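Local atomic coordinates of probable benzoylformate decarboxylase (Rhodococcus jostii, PDB entry 7ORX), a protein that belongs to the thiamine diphosphate-dependent enzymes and binds thiamine diphosphate together with a sodium ion. Residues P358-R366 with T382-D391; Q424-A434 with P450-Y461. All coordinates share one frame; numbering follows the deposited sequence.

In the fold
Contact 2 pairs strands 425-430 and 452-457, whose following turns supply ligands of sodium and hold the diphosphate, an example of how thiamine diphosphate enzymes bind the diphosphate end through a metal ion at the C-terminal edge of a parallel sheet. Contact 1 joins two helices lying against one face of the same sheet; the centres of the two contacts are about 14 Å apart. Side chains mesh between them: Leu361 CD2 lies 3.7 Å from Leu456 CG, and Phe386 CE2 lies 3.7 Å from Leu428 CD1. At its Thr382 end, contact 1 comes within about 4 Å of thiamine diphosphate, measured from the side chain.

Contact 1 of 2, residues P358-R366 with T382-D391; sequences PAQLFALVR and TSDAFWSQMD
Arg366 NH1 donates twice to Gln389, to the backbone O at 2.7 Å and to the side-chain OE1 at 3.2 Å. Both acceptors lie near the guanidinium plane, whereas the amide plane of Gln389 is turned 42° from it. The longer bond is nearly straight at its hydrogen, yet NH1 stands tilted from the plane of the amide carbonyl. A bend at chi3 (63°) turns the otherwise extended arginine back toward the glutamine, and Phe346 adds a cation-pi contact to it. Gln389 itself is a knob in a hole formed by Ala359, Phe362, Ala363 and Arg366, with its CG against the carbonyl of Ala359. Here helices 358-366 and 383-389, which flank the parallel sheet of the C-terminal thiamine diphosphate-binding domain, run in roughly the same direction, their axes crossing at -35°. Small residues allow the approach: Ala359 and Ala385 bring their CA atoms to 4.7 Å. Farther into the interface, Phe362 presents a ring face to the edge of Phe386 in a T-shaped stack, centroids 5.5 Å apart, while its own rim reaches Thr382 and the backbone at Ala385. The hydroxyl of Thr382 is bonded to Ser379. Met390, doubly bent, brings its CE methyl to 4.1 Å from Val365 CG1.

Contact 2 of 2, residues Q424-A434 with P450-Y461; sequences QVIGLIGDGSA and PVVIIILNNGTY. With NA (sodium ion), chain J; TPP (thiamine diphosphate), chain I.
Strands 425-430 and 452-457 run parallel in register from Ile426 opposite Val452 to Gly430 opposite Leu456, their backbone bonds alternating from Val425 O through Gly427 and Ile429 to a weak last one at Asp431 N. They are the two strands of a beta-alpha-beta unit connected through helix 440-447, and sit in the middle of the parallel sheet of the C-terminal thiamine diphosphate-binding domain. On one face Ile426, Leu428 and Ile454 lie side by side, with Ile454 CD1 at 3.8 Å from both Ile426 CG2 and Leu428 CD2; helix 503-515 covers part of this layer. The other face carries Ile429 and Ile455, whose CD1 reaches across to the Ala434 methyl. At the opening of the pair Gln424 NE2 bridges two carbonyls: it meets Pro450 O at 2.9 Å, almost straight and on a lone pair, but approaches Val425 O from above the carbonyl plane.

Past the strand ends the chains form the diphosphate site. Asp431 OD1, Thr460 O and the side chain of Asn458 bind sodium, joined by two diphosphate oxygens and a water, itself bonded to Leu456 O. With its CG tucked between backbone N and carbonyl carbon (chi1 63°), Asp431 turns its carboxylate across to the other segment. Gly432 N and Ser433 N donate to the thiamine diphosphate oxygens O2A and O1A, respectively. Asn457 OD1 accepts from Gly459 N in an Asx turn, while its ND2 is bonded to Glu523. Tyr461, whose hydroxyl is bonded to Asn26 of the second subunit, lays one ring face against the thiamine diphosphate methyl CM4, while its CE1 meets Gly432 CA edge-on at 3.4 Å.

Contact 1 of 2, residues P358-R366 with T382-D391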
loop_
_atom_site.group_PDB
_atom_site.type_symbol
_atom_site.label_atom_id
_atom_site.label_comp_id
_atom_site.label_asym_id
_atom_site.label_seq_id
_atom_site.Cartn_x
_atom_site.Cartn_y
_atom_site.Cartn_z
ATOM N N PRO C 358 7.084 4.348 44.292
ATOM C CA PRO C 358 5.985 4.952 43.535
ATOM C C PRO C 358 4.677 5.043 44.343
ATOM O O PRO C 358 4.046 6.052 44.271
ATOM C CB PRO C 358 5.911 4.024 42.318
ATOM C CG PRO C 358 7.361 3.678 42.087
ATOM C CD PRO C 358 7.876 3.388 43.502
ATOM N N ALA C 359 4.321 4.032 45.130
ATOM C CA ALA C 359 3.070 4.030 45.931
ATOM C C ALA C 359 3.080 5.220 46.892
ATOM O O ALA C 359 2.053 5.826 47.072
ATOM C CB ALA C 359 2.884 2.720 46.655
ATOM N N GLN C 360 4.218 5.570 47.464
ATOM C CA GLN C 360 4.307 6.725 48.399
ATOM C C GLN C 360 4.284 8.024 47.609
ATOM O O GLN C 360 3.650 8.988 48.065
ATOM C CB GLN C 360 5.573 6.679 49.251
ATOM C CG GLN C 360 5.527 7.707 50.368
ATOM C CD GLN C 360 6.847 7.824 51.091
ATOM O OE1 GLN C 360 6.916 8.352 52.201
ATOM N NE2 GLN C 360 7.914 7.360 50.452
ATOM N N LEU C 361 4.979 8.069 46.483
ATOM C CA LEU C 361 4.976 9.279 45.633
ATOM C C LEU C 361 3.541 9.594 45.224
ATOM O O LEU C 361 3.165 10.746 45.269
ATOM C CB LEU C 361 5.864 9.070 44.409
ATOM C CG LEU C 361 5.925 10.269 43.485
ATOM C CD1 LEU C 361 6.365 11.518 44.221
ATOM C CD2 LEU C 361 6.847 10.000 42.315
ATOM N N PHE C 362 2.751 8.595 44.859
ATOM C CA PHE C 362 1.363 8.818 44.403
ATOM C C PHE C 362 0.494 9.242 45.583
ATOM O O PHE C 362 -0.380 10.090 45.426
ATOM C CB PHE C 362 0.840 7.621 43.611
ATOM C CG PHE C 362 1.554 7.367 42.303
ATOM C CD1 PHE C 362 2.081 8.392 41.553
ATOM C CD2 PHE C 362 1.716 6.082 41.828
ATOM C CE1 PHE C 362 2.788 8.140 40.388
ATOM C CE2 PHE C 362 2.396 5.833 40.651
ATOM C CZ PHE C 362 2.932 6.868 39.928
ATOM N N ALA C 363 0.746 8.742 46.772
ATOM C CA ALA C 363 -0.006 9.153 47.984
ATOM C C ALA C 363 0.305 10.610 48.315
ATOM O O ALA C 363 -0.629 11.332 48.632
ATOM C CB ALA C 363 0.295 8.225 49.124
ATOM N N LEU C 364 1.568 11.031 48.227
ATOM C CA LEU C 364 1.966 12.467 48.325
ATOM C C LEU C 364 1.276 13.252 47.194
ATOM O O LEU C 364 0.742 14.321 47.465
ATOM C CB LEU C 364 3.488 12.601 48.244
ATOM C CG LEU C 364 4.230 12.568 49.576
ATOM C CD1 LEU C 364 3.431 11.886 50.698
ATOM C CD2 LEU C 364 5.592 11.884 49.385
ATOM N N VAL C 365 1.246 12.750 45.966
ATOM C CA VAL C 365 0.557 13.501 44.889
ATOM C C VAL C 365 -0.941 13.602 45.227
ATOM O O VAL C 365 -1.503 14.665 45.040
ATOM C CB VAL C 365 0.811 12.861 43.514
ATOM C CG1 VAL C 365 -0.127 13.399 42.450
ATOM C CG2 VAL C 365 2.279 13.019 43.107
ATOM N N ARG C 366 -1.567 12.548 45.732
ATOM C CA ARG C 366 -3.000 12.592 46.106
ATOM C C ARG C 366 -3.232 13.734 47.100
ATOM O O ARG C 366 -4.140 14.540 46.874
ATOM C CB ARG C 366 -3.469 11.258 46.696
ATOM C CG ARG C 366 -4.937 11.247 47.100
ATOM C CD ARG C 366 -5.364 9.967 47.780
ATOM N NE ARG C 366 -4.724 9.625 49.075
ATOM C CZ ARG C 366 -3.857 8.632 49.272
ATOM N NH1 ARG C 366 -3.443 7.869 48.278
ATOM N NH2 ARG C 366 -3.375 8.416 50.470
ATOM N N THR C 382 4.783 1.396 37.142
ATOM C CA THR C 382 4.157 1.955 38.370
ATOM C C THR C 382 2.627 1.865 38.330
ATOM O O THR C 382 1.969 2.616 39.065
ATOM C CB THR C 382 4.524 3.433 38.495
ATOM O OG1 THR C 382 3.912 4.146 37.425
ATOM C CG2 THR C 382 6.009 3.681 38.430
ATOM N N SER C 383 2.050 1.011 37.492
ATOM C CA SER C 383 0.588 1.017 37.254
ATOM C C SER C 383 -0.197 0.597 38.512
ATOM O O SER C 383 -1.082 1.320 38.931
ATOM C CB SER C 383 0.262 0.186 36.078
ATOM O OG SER C 383 -0.646 0.944 35.321
ATOM N N ASP C 384 0.090 -0.565 39.082
ATOM C CA ASP C 384 -0.566 -1.101 40.313
ATOM C C ASP C 384 -0.531 -0.035 41.426
ATOM O O ASP C 384 -1.575 0.169 42.097
ATOM C CB ASP C 384 0.095 -2.415 40.739
ATOM C CG ASP C 384 -0.391 -3.638 39.967
ATOM O OD1 ASP C 384 -1.230 -3.470 39.054
ATOM O OD2 ASP C 384 0.064 -4.772 40.291
ATOM N N ALA C 385 0.606 0.645 41.596
ATOM C CA ALA C 385 0.796 1.751 42.562
ATOM C C ALA C 385 -0.179 2.897 42.261
ATOM O O ALA C 385 -0.866 3.353 43.166
ATOM C CB ALA C 385 2.223 2.222 42.499
ATOM N N PHE C 386 -0.235 3.370 41.030
ATOM C CA PHE C 386 -1.116 4.501 40.650
ATOM C C PHE C 386 -2.569 4.190 41.068
ATOM O O PHE C 386 -3.224 4.991 41.724
ATOM C CB PHE C 386 -0.954 4.771 39.147
ATOM C CG PHE C 386 -1.735 5.955 38.677
ATOM C CD1 PHE C 386 -3.063 5.852 38.381
ATOM C CD2 PHE C 386 -1.150 7.195 38.649
ATOM C CE1 PHE C 386 -3.804 6.965 38.032
ATOM C CE2 PHE C 386 -1.881 8.319 38.315
ATOM C CZ PHE C 386 -3.215 8.193 38.005
ATOM N N TRP C 387 -3.079 3.021 40.707
ATOM C CA TRP C 387 -4.533 2.737 40.804
ATOM C C TRP C 387 -4.923 2.480 42.257
ATOM O O TRP C 387 -6.077 2.747 42.649
ATOM C CB TRP C 387 -4.898 1.597 39.854
ATOM C CG TRP C 387 -4.809 2.045 38.430
ATOM C CD1 TRP C 387 -3.901 1.675 37.484
ATOM C CD2 TRP C 387 -5.658 3.017 37.809
ATOM N NE1 TRP C 387 -4.150 2.326 36.304
ATOM C CE2 TRP C 387 -5.214 3.158 36.480
ATOM C CE3 TRP C 387 -6.788 3.725 38.232
ATOM C CZ2 TRP C 387 -5.844 4.000 35.587
ATOM C CZ3 TRP C 387 -7.421 4.548 37.339
ATOM C CH2 TRP C 387 -6.950 4.681 36.036
ATOM N N SER C 388 -3.979 2.005 43.043
ATOM C CA SER C 388 -4.219 1.629 44.460
ATOM C C SER C 388 -4.149 2.891 45.324
ATOM O O SER C 388 -4.483 2.827 46.500
ATOM C CB SER C 388 -3.238 0.566 44.906
ATOM O OG SER C 388 -1.967 1.144 45.124
ATOM N N GLN C 389 -3.795 4.031 44.732
ATOM C CA GLN C 389 -3.342 5.210 45.503
ATOM C C GLN C 389 -3.952 6.520 44.968
ATOM O O GLN C 389 -3.819 7.490 45.670
ATOM C CB GLN C 389 -1.817 5.166 45.472
ATOM C CG GLN C 389 -1.163 5.675 46.745
ATOM C CD GLN C 389 -1.402 4.796 47.951
ATOM O OE1 GLN C 389 -1.731 5.278 49.020
ATOM N NE2 GLN C 389 -1.209 3.502 47.803
ATOM N N MET C 390 -4.670 6.571 43.833
ATOM C CA MET C 390 -5.156 7.873 43.302
ATOM C C MET C 390 -6.658 8.020 43.483
ATOM O O MET C 390 -7.349 6.971 43.440
ATOM C CB MET C 390 -4.788 8.009 41.829
ATOM C CG MET C 390 -3.290 8.156 41.650
ATOM S SD MET C 390 -2.711 9.676 42.385
ATOM C CE MET C 390 -2.787 10.727 40.947
ATOM N N ASP C 391 -7.114 9.273 43.688
ATOM C CA ASP C 391 -8.556 9.641 43.862
ATOM C C ASP C 391 -8.982 10.533 42.695
ATOM O O ASP C 391 -9.033 11.749 42.858
ATOM C CB ASP C 391 -8.859 10.315 45.209
ATOM C CG ASP C 391 -10.323 10.662 45.486
ATOM O OD1 ASP C 391 -11.196 10.382 44.626
ATOM O OD2 ASP C 391 -10.584 11.230 46.572
#

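Contact 2 of 2, residues Q424-A434 with P450-Y461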
loop_
_atom_site.group_PDB
_atom_site.type_symbol
_atom_site.label_atom_id
_atom_site.label_comp_id
_atom_site.label_asym_id
_atom_site.label_seq_id
_atom_site.Cartn_x
_atom_site.Cartn_y
_atom_site.Cartn_z
ATOM N N GLN C 424 -5.342 21.813 36.645
ATOM C CA GLN C 424 -3.887 21.571 36.659
ATOM C C GLN C 424 -3.611 20.232 35.989
ATOM O O GLN C 424 -4.156 19.238 36.441
ATOM C CB GLN C 424 -3.345 21.555 38.081
ATOM C CG GLN C 424 -1.848 21.320 38.113
ATOM C CD GLN C 424 -1.090 22.465 37.482
ATOM O OE1 GLN C 424 -1.006 23.547 38.055
ATOM N NE2 GLN C 424 -0.504 22.209 36.319
ATOM N N VAL C 425 -2.803 20.221 34.941
ATOM C CA VAL C 425 -2.260 18.962 34.375
ATOM C C VAL C 425 -0.975 18.619 35.132
ATOM O O VAL C 425 -0.077 19.482 35.226
ATOM C CB VAL C 425 -2.014 19.078 32.869
ATOM C CG1 VAL C 425 -1.311 17.851 32.337
ATOM C CG2 VAL C 425 -3.316 19.297 32.128
ATOM N N ILE C 426 -0.887 17.383 35.602
ATOM C CA ILE C 426 0.333 16.811 36.216
ATOM C C ILE C 426 0.810 15.665 35.343
ATOM O O ILE C 426 0.081 14.705 35.207
ATOM C CB ILE C 426 0.020 16.369 37.653
ATOM C CG1 ILE C 426 -0.612 17.521 38.431
ATOM C CG2 ILE C 426 1.267 15.858 38.329
ATOM C CD1 ILE C 426 -1.217 17.115 39.745
ATOM N N GLY C 427 1.997 15.776 34.776
ATOM C CA GLY C 427 2.667 14.687 34.046
ATOM C C GLY C 427 3.390 13.780 35.015
ATOM O O GLY C 427 4.091 14.314 35.912
ATOM N N LEU C 428 3.189 12.468 34.910
ATOM C CA LEU C 428 3.969 11.485 35.675
ATOM C C LEU C 428 4.696 10.604 34.678
ATOM O O LEU C 428 4.075 9.671 34.185
ATOM C CB LEU C 428 2.992 10.688 36.530
ATOM C CG LEU C 428 2.167 11.505 37.512
ATOM C CD1 LEU C 428 0.962 10.672 37.935
ATOM C CD2 LEU C 428 3.017 11.937 38.728
ATOM N N ILE C 429 5.930 10.954 34.363
ATOM C CA ILE C 429 6.704 10.392 33.227
ATOM C C ILE C 429 7.838 9.605 33.849
ATOM O O ILE C 429 8.432 10.117 34.772
ATOM C CB ILE C 429 7.247 11.545 32.362
ATOM C CG1 ILE C 429 6.191 12.622 32.087
ATOM C CG2 ILE C 429 7.890 11.042 31.082
ATOM C CD1 ILE C 429 4.876 12.101 31.593
ATOM N N GLY C 430 8.146 8.422 33.341
ATOM C CA GLY C 430 9.393 7.744 33.727
ATOM C C GLY C 430 10.613 8.424 33.134
ATOM O O GLY C 430 10.461 9.150 32.151
ATOM N N ASP C 431 11.802 8.126 33.659
ATOM C CA ASP C 431 13.094 8.624 33.117
ATOM C C ASP C 431 13.349 8.084 31.703
ATOM O O ASP C 431 14.012 8.772 30.899
ATOM C CB ASP C 431 14.247 8.327 34.087
ATOM C CG ASP C 431 14.582 6.862 34.381
ATOM O OD1 ASP C 431 13.618 5.990 34.436
ATOM O OD2 ASP C 431 15.805 6.610 34.569
ATOM N N GLY C 432 12.879 6.887 31.398
ATOM C CA GLY C 432 12.958 6.342 30.032
ATOM C C GLY C 432 12.065 7.119 29.077
ATOM O O GLY C 432 12.598 7.648 28.111
ATOM N N SER C 433 10.762 7.159 29.362
ATOM C CA SER C 433 9.697 7.809 28.546
ATOM C C SER C 433 10.019 9.272 28.259
ATOM O O SER C 433 9.678 9.745 27.167
ATOM C CB SER C 433 8.394 7.743 29.242
ATOM O OG SER C 433 8.058 6.387 29.485
ATOM N N ALA C 434 10.616 9.978 29.220
ATOM C CA ALA C 434 10.759 11.434 29.100
ATOM C C ALA C 434 11.641 11.755 27.896
ATOM O O ALA C 434 11.429 12.785 27.314
ATOM C CB ALA C 434 11.335 11.996 30.353
ATOM N N PRO C 450 1.503 26.323 32.174
ATOM C CA PRO C 450 1.848 25.989 33.563
ATOM C C PRO C 450 1.682 24.511 33.927
ATOM O O PRO C 450 1.077 24.256 34.928
ATOM C CB PRO C 450 0.795 26.783 34.366
ATOM C CG PRO C 450 -0.404 26.803 33.427
ATOM C CD PRO C 450 0.216 27.014 32.056
ATOM N N VAL C 451 2.177 23.586 33.096
ATOM C CA VAL C 451 2.196 22.127 33.406
ATOM C C VAL C 451 3.110 21.898 34.606
ATOM O O VAL C 451 4.197 22.521 34.662
ATOM C CB VAL C 451 2.806 21.231 32.329
ATOM C CG1 VAL C 451 1.831 20.196 31.892
ATOM C CG2 VAL C 451 3.442 21.981 31.180
ATOM N N VAL C 452 2.792 20.866 35.377
ATOM C CA VAL C 452 3.767 20.252 36.302
ATOM C C VAL C 452 4.186 18.885 35.755
ATOM O O VAL C 452 3.304 18.036 35.566
ATOM C CB VAL C 452 3.122 20.150 37.686
ATOM C CG1 VAL C 452 4.085 19.504 38.682
ATOM C CG2 VAL C 452 2.603 21.527 38.124
ATOM N N ILE C 453 5.480 18.701 35.527
ATOM C CA ILE C 453 6.081 17.438 35.031
ATOM C C ILE C 453 6.869 16.789 36.175
ATOM O O ILE C 453 7.835 17.388 36.659
ATOM C CB ILE C 453 6.965 17.746 33.815
ATOM C CG1 ILE C 453 6.165 18.407 32.685
ATOM C CG2 ILE C 453 7.655 16.504 33.301
ATOM C CD1 ILE C 453 5.087 17.539 32.114
ATOM N N ILE C 454 6.475 15.589 36.584
ATOM C CA ILE C 454 7.201 14.778 37.587
ATOM C C ILE C 454 7.873 13.634 36.851
ATOM O O ILE C 454 7.164 12.769 36.328
ATOM C CB ILE C 454 6.237 14.276 38.659
ATOM C CG1 ILE C 454 5.592 15.447 39.392
ATOM C CG2 ILE C 454 6.947 13.339 39.593
ATOM C CD1 ILE C 454 4.451 15.032 40.319
ATOM N N ILE C 455 9.192 13.661 36.772
ATOM C CA ILE C 455 9.998 12.544 36.214
ATOM C C ILE C 455 10.181 11.543 37.352
ATOM O O ILE C 455 10.730 11.940 38.331
ATOM C CB ILE C 455 11.353 13.056 35.703
ATOM C CG1 ILE C 455 11.226 14.177 34.665
ATOM C CG2 ILE C 455 12.166 11.908 35.174
ATOM C CD1 ILE C 455 10.323 13.855 33.523
ATOM N N LEU C 456 9.680 10.323 37.242
ATOM C CA LEU C 456 9.982 9.241 38.188
ATOM C C LEU C 456 11.242 8.593 37.657
ATOM O O LEU C 456 11.139 7.881 36.664
ATOM C CB LEU C 456 8.856 8.224 38.231
ATOM C CG LEU C 456 7.621 8.665 38.995
ATOM C CD1 LEU C 456 6.826 9.649 38.196
ATOM C CD2 LEU C 456 6.704 7.501 39.282
ATOM N N ASN C 457 12.382 8.910 38.269
ATOM C CA ASN C 457 13.719 8.485 37.801
ATOM C C ASN C 457 14.196 7.294 38.633
ATOM O O ASN C 457 14.716 7.537 39.743
ATOM C CB ASN C 457 14.732 9.623 37.910
ATOM C CG ASN C 457 16.109 9.211 37.423
ATOM O OD1 ASN C 457 16.371 8.026 37.225
ATOM N ND2 ASN C 457 16.978 10.183 37.193
ATOM N N ASN C 458 14.090 6.073 38.102
ATOM C CA ASN C 458 14.618 4.861 38.764
ATOM C C ASN C 458 15.877 4.355 38.035
ATOM O O ASN C 458 16.342 3.257 38.355
ATOM C CB ASN C 458 13.512 3.836 39.037
ATOM C CG ASN C 458 12.751 3.327 37.851
ATOM O OD1 ASN C 458 13.132 3.572 36.719
ATOM N ND2 ASN C 458 11.666 2.623 38.136
ATOM N N GLY C 459 16.481 5.164 37.167
ATOM C CA GLY C 459 17.774 4.876 36.509
ATOM C C GLY C 459 17.692 3.775 35.456
ATOM O O GLY C 459 18.751 3.405 34.934
ATOM N N THR C 460 16.486 3.294 35.129
ATOM C CA THR C 460 16.243 2.039 34.376
ATOM C C THR C 460 14.946 2.126 33.536
ATOM O O THR C 460 14.055 2.998 33.797
ATOM C CB THR C 460 16.236 0.866 35.364
ATOM O OG1 THR C 460 16.426 -0.369 34.673
ATOM C CG2 THR C 460 14.962 0.783 36.170
ATOM N N TYR C 461 14.849 1.233 32.549
ATOM C CA TYR C 461 13.587 0.821 31.885
ATOM C C TYR C 461 12.942 -0.266 32.749
ATOM O O TYR C 461 13.158 -1.456 32.507
ATOM C CB TYR C 461 13.866 0.336 30.457
ATOM C CG TYR C 461 14.339 1.378 29.470
ATOM C CD1 TYR C 461 13.892 2.688 29.506
ATOM C CD2 TYR C 461 15.190 1.022 28.441
ATOM C CE1 TYR C 461 14.296 3.616 28.563
ATOM C CE2 TYR C 461 15.601 1.941 27.485
ATOM C CZ TYR C 461 15.147 3.247 27.540
ATOM O OH TYR C 461 15.515 4.166 26.592
HETATM NA NA NA J . 12.643 4.100 34.730
HETATM N "N1'" TPP I . 10.072 2.470 22.322
HETATM C "C2'" TPP I . 8.878 3.070 22.242
HETATM C CM2 TPP I . 8.725 4.212 21.291
HETATM N "N3'" TPP I . 7.803 2.716 22.945
HETATM C "C4'" TPP I . 7.928 1.678 23.788
HETATM N "N4'" TPP I . 6.828 1.341 24.476
HETATM C "C5'" TPP I . 9.152 0.989 23.956
HETATM C "C6'" TPP I . 10.193 1.438 23.166
HETATM C "C7'" TPP I . 9.330 -0.172 24.922
HETATM N N3 TPP I . 9.247 0.219 26.350
HETATM C C2 TPP I . 8.207 -0.120 27.119
HETATM S S1 TPP I . 8.385 0.375 28.751
HETATM C C5 TPP I . 9.933 1.057 28.350
HETATM C C4 TPP I . 10.214 0.967 27.025
HETATM C CM4 TPP I . 11.423 1.540 26.343
HETATM C C6 TPP I . 10.826 1.612 29.425
HETATM C C7 TPP I . 10.515 3.034 29.790
HETATM O O7 TPP I . 10.290 3.054 31.212
HETATM P PA TPP I . 10.356 4.415 32.044
HETATM O O1A TPP I . 9.751 5.640 31.439
HETATM O O2A TPP I . 11.794 4.524 32.426
HETATM O O3A TPP I . 9.436 3.914 33.258
HETATM P PB TPP I . 9.652 2.646 34.256
HETATM O O1B TPP I . 8.511 2.645 35.260
HETATM O O2B TPP I . 9.692 1.398 33.400
HETATM O O3B TPP I . 10.988 2.928 34.909
HETATM O O HOH W 1 14.533 6.445 26.573
HETATM O O HOH W 2 11.148 5.465 35.956
#